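Local coordinates for protein terminal uridylyltransferase 1 (Trypanosoma brucei, PDB 5IDO) that adds uridines to the 3'-hydroxyl ends of guide RNAs, ribosomal RNAs and some messenger RNAs in mitochondrial RNA editing, using UTP, at residues G293-T298 against D467-N472. Residues are numbered along the deposited sequence; the frame is centred on the assembly and turned at random.
Sequences GIRNST and DPYEEN. With UTP (uridine 5'-triphosphate), chain B.
Arg295 lies over one face of the Tyr469 ring. Its CD sits 3.5 Å from the ring centroid and only 13° off the ring normal, a CH-pi contact over the centre of the face. With CG anti to the backbone N (chi1 -168°) and the chain extended as far as NE, the arginine runs across the ring at about a right angle to the tyrosine side chain. Its guanidinium then lies almost flat above the rim, the two planes 12° apart, with Arg295 NE 3.3 Å from Tyr469 CE1. NE also donates to the backbone O of Ile361, and Tyr469 OH is hydrogen-bonded to Pro358 O. Arg295 NE and Tyr469 OH thus both bond to the backbone of the loop holding Pro358 and Ile361. Pro468 CB approaches the opposite face of the ring, off toward its rim.

Asn296 meets the ring at its edge. Its OD1 lies in the ring plane, 3.5 Å from Tyr469 CD2, and receives a weak hydrogen bond from Tyr337 OH. Tyr469 lies in what is inferred to be the nucleotide recognition motif of this nucleotidyltransferase family, and helix 292-305 forms part of the UTP site. The contact thus joins the presumed motif to the wall of the nucleotide pocket. On the ligand side of the helix, Ser297 OG accepts from UTP O3' at 3.1 Å and donates to Gly293 O at 2.9 Å.

The loop is bent by Asp467. Its OD1 takes both Tyr469 N and Glu470 N, each at 3.2 Å, in an Asx turn and Asx motif. OD1 meets Tyr469 N with its anti lone pair, while Glu470 N approaches from above the carboxylate plane. Beyond this turn the packing fades. The Glu470 side chain turns its end toward the helix without touching it, and Glu471 is exposed and poorly ordered.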
ATOM      1  N   GLY A 293      -1.865  -8.859   3.822  1.00 35.60           N
ATOM      2  CA  GLY A 293      -2.028  -7.731   2.924  1.00 31.87           C
ATOM      3  C   GLY A 293      -2.418  -8.134   1.518  1.00 28.19           C
ATOM      4  O   GLY A 293      -2.918  -7.318   0.746  1.00 23.10           O
ATOM      5  N   ILE A 294      -2.187  -9.397   1.175  1.00 31.53           N
ATOM      6  CA  ILE A 294      -2.494  -9.873  -0.168  1.00 26.76           C
ATOM      7  C   ILE A 294      -3.996  -9.887  -0.417  1.00 31.31           C
ATOM      8  O   ILE A 294      -4.475  -9.325  -1.407  1.00 32.45           O
ATOM      9  CB  ILE A 294      -1.921 -11.287  -0.416  1.00 28.75           C
ATOM     10  CG1 ILE A 294      -0.404 -11.288  -0.214  1.00 30.85           C
ATOM     11  CG2 ILE A 294      -2.248 -11.757  -1.821  1.00 23.41           C
ATOM     12  CD1 ILE A 294       0.211 -12.672  -0.244  1.00 32.58           C
ATOM     13  N   ARG A 295      -4.741 -10.521   0.483  1.00 29.11           N
ATOM     14  CA  ARG A 295      -6.185 -10.638   0.311  1.00 28.02           C
ATOM     15  C   ARG A 295      -6.850  -9.265   0.351  1.00 31.37           C
ATOM     16  O   ARG A 295      -7.792  -9.003  -0.398  1.00 26.87           O
ATOM     17  CB  ARG A 295      -6.788 -11.550   1.382  1.00 26.28           C
ATOM     18  CG  ARG A 295      -8.218 -11.945   1.102  1.00 27.35           C
ATOM     19  CD  ARG A 295      -8.802 -12.778   2.226  1.00 29.72           C
ATOM     20  NE  ARG A 295      -9.967 -13.537   1.776  1.00 33.22           N
ATOM     21  CZ  ARG A 295     -10.738 -14.268   2.576  1.00 41.74           C
ATOM     22  NH1 ARG A 295     -10.477 -14.333   3.874  1.00 48.07           N
ATOM     23  NH2 ARG A 295     -11.776 -14.924   2.078  1.00 40.86           N
ATOM     24  N   ASN A 296      -6.339  -8.404   1.231  1.00 38.35           N
ATOM     25  CA  ASN A 296      -6.799  -7.023   1.384  1.00 34.62           C
ATOM     26  C   ASN A 296      -6.799  -6.224   0.096  1.00 30.08           C
ATOM     27  O   ASN A 296      -7.811  -5.648  -0.303  1.00 29.28           O
ATOM     28  CB  ASN A 296      -5.915  -6.283   2.389  1.00 26.73           C
ATOM     29  CG  ASN A 296      -6.381  -6.450   3.798  1.00 29.86           C
ATOM     30  OD1 ASN A 296      -7.567  -6.653   4.051  1.00 42.07           O
ATOM     31  ND2 ASN A 296      -5.453  -6.356   4.736  1.00 29.58           N
ATOM     32  N   SER A 297      -5.627  -6.170  -0.520  1.00 29.47           N
ATOM     33  CA  SER A 297      -5.419  -5.400  -1.730  1.00 26.98           C
ATOM     34  C   SER A 297      -6.275  -5.940  -2.871  1.00 28.96           C
ATOM     35  O   SER A 297      -6.789  -5.178  -3.692  1.00 29.64           O
ATOM     36  CB  SER A 297      -3.938  -5.420  -2.103  1.00 27.07           C
ATOM     37  OG  SER A 297      -3.131  -5.061  -0.990  1.00 26.41           O
ATOM     38  N   THR A 298      -6.442  -7.258  -2.909  1.00 27.68           N
ATOM     39  CA  THR A 298      -7.218  -7.878  -3.975  1.00 26.86           C
ATOM     40  C   THR A 298      -8.685  -7.474  -3.858  1.00 25.94           C
ATOM     41  O   THR A 298      -9.346  -7.204  -4.861  1.00 25.62           O
ATOM     42  CB  THR A 298      -7.086  -9.414  -3.956  1.00 24.29           C
ATOM     43  OG1 THR A 298      -5.699  -9.768  -3.933  1.00 27.37           O
ATOM     44  CG2 THR A 298      -7.730 -10.024  -5.204  1.00 22.16           C
ATOM     45  N   ASP A 467     -12.803  -3.735   9.808  1.00 35.39           N
ATOM     46  CA  ASP A 467     -11.848  -4.393   8.935  1.00 32.29           C
ATOM     47  C   ASP A 467     -12.489  -5.636   8.335  1.00 33.92           C
ATOM     48  O   ASP A 467     -13.034  -6.477   9.054  1.00 29.06           O
ATOM     49  CB  ASP A 467     -10.572  -4.760   9.685  1.00 37.58           C
ATOM     50  CG  ASP A 467      -9.424  -5.053   8.750  1.00 40.27           C
ATOM     51  OD1 ASP A 467      -9.462  -6.102   8.073  1.00 42.22           O
ATOM     52  OD2 ASP A 467      -8.491  -4.232   8.683  1.00 41.11           O
ATOM     53  N   PRO A 468     -12.426  -5.751   7.004  1.00 34.81           N
ATOM     54  CA  PRO A 468     -13.089  -6.826   6.258  1.00 35.64           C
ATOM     55  C   PRO A 468     -12.626  -8.237   6.633  1.00 39.45           C
ATOM     56  O   PRO A 468     -13.425  -9.165   6.521  1.00 36.97           O
ATOM     57  CB  PRO A 468     -12.729  -6.513   4.798  1.00 33.91           C
ATOM     58  CG  PRO A 468     -11.534  -5.617   4.872  1.00 36.23           C
ATOM     59  CD  PRO A 468     -11.728  -4.810   6.113  1.00 32.62           C
ATOM     60  N   TYR A 469     -11.382  -8.408   7.075  1.00 41.97           N
ATOM     61  CA  TYR A 469     -10.883  -9.759   7.336  1.00 41.66           C
ATOM     62  C   TYR A 469     -10.356  -9.982   8.753  1.00 42.21           C
ATOM     63  O   TYR A 469     -10.266 -11.122   9.212  1.00 45.30           O
ATOM     64  CB  TYR A 469      -9.797 -10.115   6.320  1.00 37.53           C
ATOM     65  CG  TYR A 469     -10.317 -10.175   4.904  1.00 34.21           C
ATOM     66  CD1 TYR A 469     -11.292 -11.097   4.542  1.00 32.83           C
ATOM     67  CD2 TYR A 469      -9.839  -9.306   3.931  1.00 32.83           C
ATOM     68  CE1 TYR A 469     -11.774 -11.152   3.246  1.00 32.64           C
ATOM     69  CE2 TYR A 469     -10.313  -9.357   2.633  1.00 31.61           C
ATOM     70  CZ  TYR A 469     -11.279 -10.278   2.295  1.00 32.92           C
ATOM     71  OH  TYR A 469     -11.746 -10.322   1.002  1.00 36.54           O
ATOM     72  N   GLU A 470     -10.004  -8.906   9.444  1.00 45.53           N
ATOM     73  CA  GLU A 470      -9.669  -9.004  10.857  1.00 45.70           C
ATOM     74  C   GLU A 470     -10.937  -8.744  11.658  1.00 49.69           C
ATOM     75  O   GLU A 470     -11.505  -7.657  11.582  1.00 50.64           O
ATOM     76  CB  GLU A 470      -8.576  -8.003  11.240  1.00 47.98           C
ATOM     77  CG  GLU A 470      -7.635  -7.624  10.108  1.00 51.02           C
ATOM     78  CD  GLU A 470      -6.619  -8.701   9.787  1.00 57.62           C
ATOM     79  OE1 GLU A 470      -6.536  -9.691  10.545  1.00 58.16           O
ATOM     80  OE2 GLU A 470      -5.900  -8.552   8.775  1.00 60.26           O
ATOM     81  N   GLU A 471     -11.396  -9.735  12.416  1.00 53.94           N
ATOM     82  CA  GLU A 471     -12.652  -9.573  13.141  1.00 56.82           C
ATOM     83  C   GLU A 471     -12.462  -8.767  14.423  1.00 48.30           C
ATOM     84  O   GLU A 471     -11.403  -8.813  15.050  1.00 40.96           O
ATOM     85  CB  GLU A 471     -13.281 -10.929  13.469  1.00 69.71           C
ATOM     86  CG  GLU A 471     -14.774 -10.833  13.764  1.00 79.06           C
ATOM     87  CD  GLU A 471     -15.252 -11.866  14.764  1.00 87.50           C
ATOM     88  OE1 GLU A 471     -14.650 -12.960  14.836  1.00 89.64           O
ATOM     89  OE2 GLU A 471     -16.230 -11.579  15.487  1.00 90.12           O
ATOM     90  N   ASN A 472     -13.505  -8.029  14.792  1.00 48.75           N
ATOM     91  CA  ASN A 472     -13.518  -7.198  15.990  1.00 45.70           C
ATOM     92  C   ASN A 472     -12.351  -6.223  16.025  1.00 40.97           C
ATOM     93  O   ASN A 472     -11.743  -6.003  17.071  1.00 44.35           O
ATOM     94  CB  ASN A 472     -13.515  -8.070  17.246  1.00 47.74           C
ATOM     95  CG  ASN A 472     -14.147  -7.375  18.434  1.00 50.26           C
ATOM     96  OD1 ASN A 472     -15.083  -6.591  18.280  1.00 52.16           O
ATOM     97  ND2 ASN A 472     -13.633  -7.653  19.627  1.00 51.03           N
TER
HETATM   98  PA  UTP B 701      -1.549   1.510   3.535  1.00 44.81           P
HETATM   99  O1A UTP B 701      -2.604   1.950   4.530  1.00 46.82           O
HETATM  100  O2A UTP B 701      -0.110   1.403   3.988  1.00 40.96           O
HETATM  101  O3A UTP B 701      -1.688   2.439   2.223  1.00 54.35           O
HETATM  102  O5' UTP B 701      -2.014   0.086   2.953  1.00 53.71           O
HETATM  103  PB  UTP B 701      -0.471   2.815   1.229  1.00 40.20           P
HETATM  104  O1B UTP B 701       0.756   1.983   1.530  1.00 41.19           O
HETATM  105  O2B UTP B 701      -1.026   2.798  -0.180  1.00 41.54           O
HETATM  106  O3B UTP B 701      -0.264   4.369   1.593  1.00 46.05           O
HETATM  107  PG  UTP B 701       0.753   4.934   2.706  1.00 46.59           P
HETATM  108  O1G UTP B 701       1.348   3.743   3.414  1.00 48.26           O
HETATM  109  O2G UTP B 701      -0.180   5.746   3.574  1.00 38.64           O
HETATM  110  O3G UTP B 701       1.754   5.738   1.910  1.00 50.59           O
HETATM  111  C5' UTP B 701      -1.045  -0.741   2.318  1.00 52.51           C
HETATM  112  C4' UTP B 701      -1.502  -2.185   2.394  1.00 50.68           C
HETATM  113  O4' UTP B 701      -1.248  -2.697   3.705  1.00 51.45           O
HETATM  114  C1' UTP B 701      -2.306  -3.572   4.102  1.00 50.71           C
HETATM  115  C2' UTP B 701      -3.343  -3.549   2.990  1.00 49.71           C
HETATM  116  O2' UTP B 701      -3.171  -4.712   2.179  1.00 44.12           O
HETATM  117  C3' UTP B 701      -2.999  -2.323   2.175  1.00 49.74           C
HETATM  118  O3' UTP B 701      -3.325  -2.494   0.792  1.00 49.52           O
HETATM  119  N1  UTP B 701      -2.905  -3.104   5.356  1.00 53.89           N
HETATM  120  C6  UTP B 701      -2.700  -1.847   5.772  1.00 53.21           C
HETATM  121  C2  UTP B 701      -3.718  -3.973   6.118  1.00 53.65           C
HETATM  122  O2  UTP B 701      -3.904  -5.146   5.724  1.00 49.65           O
HETATM  123  N3  UTP B 701      -4.275  -3.553   7.261  1.00 52.55           N
HETATM  124  C4  UTP B 701      -4.076  -2.303   7.696  1.00 54.14           C
HETATM  125  O4  UTP B 701      -4.604  -1.927   8.765  1.00 53.28           O
HETATM  126  C5  UTP B 701      -3.284  -1.422   6.960  1.00 55.21           C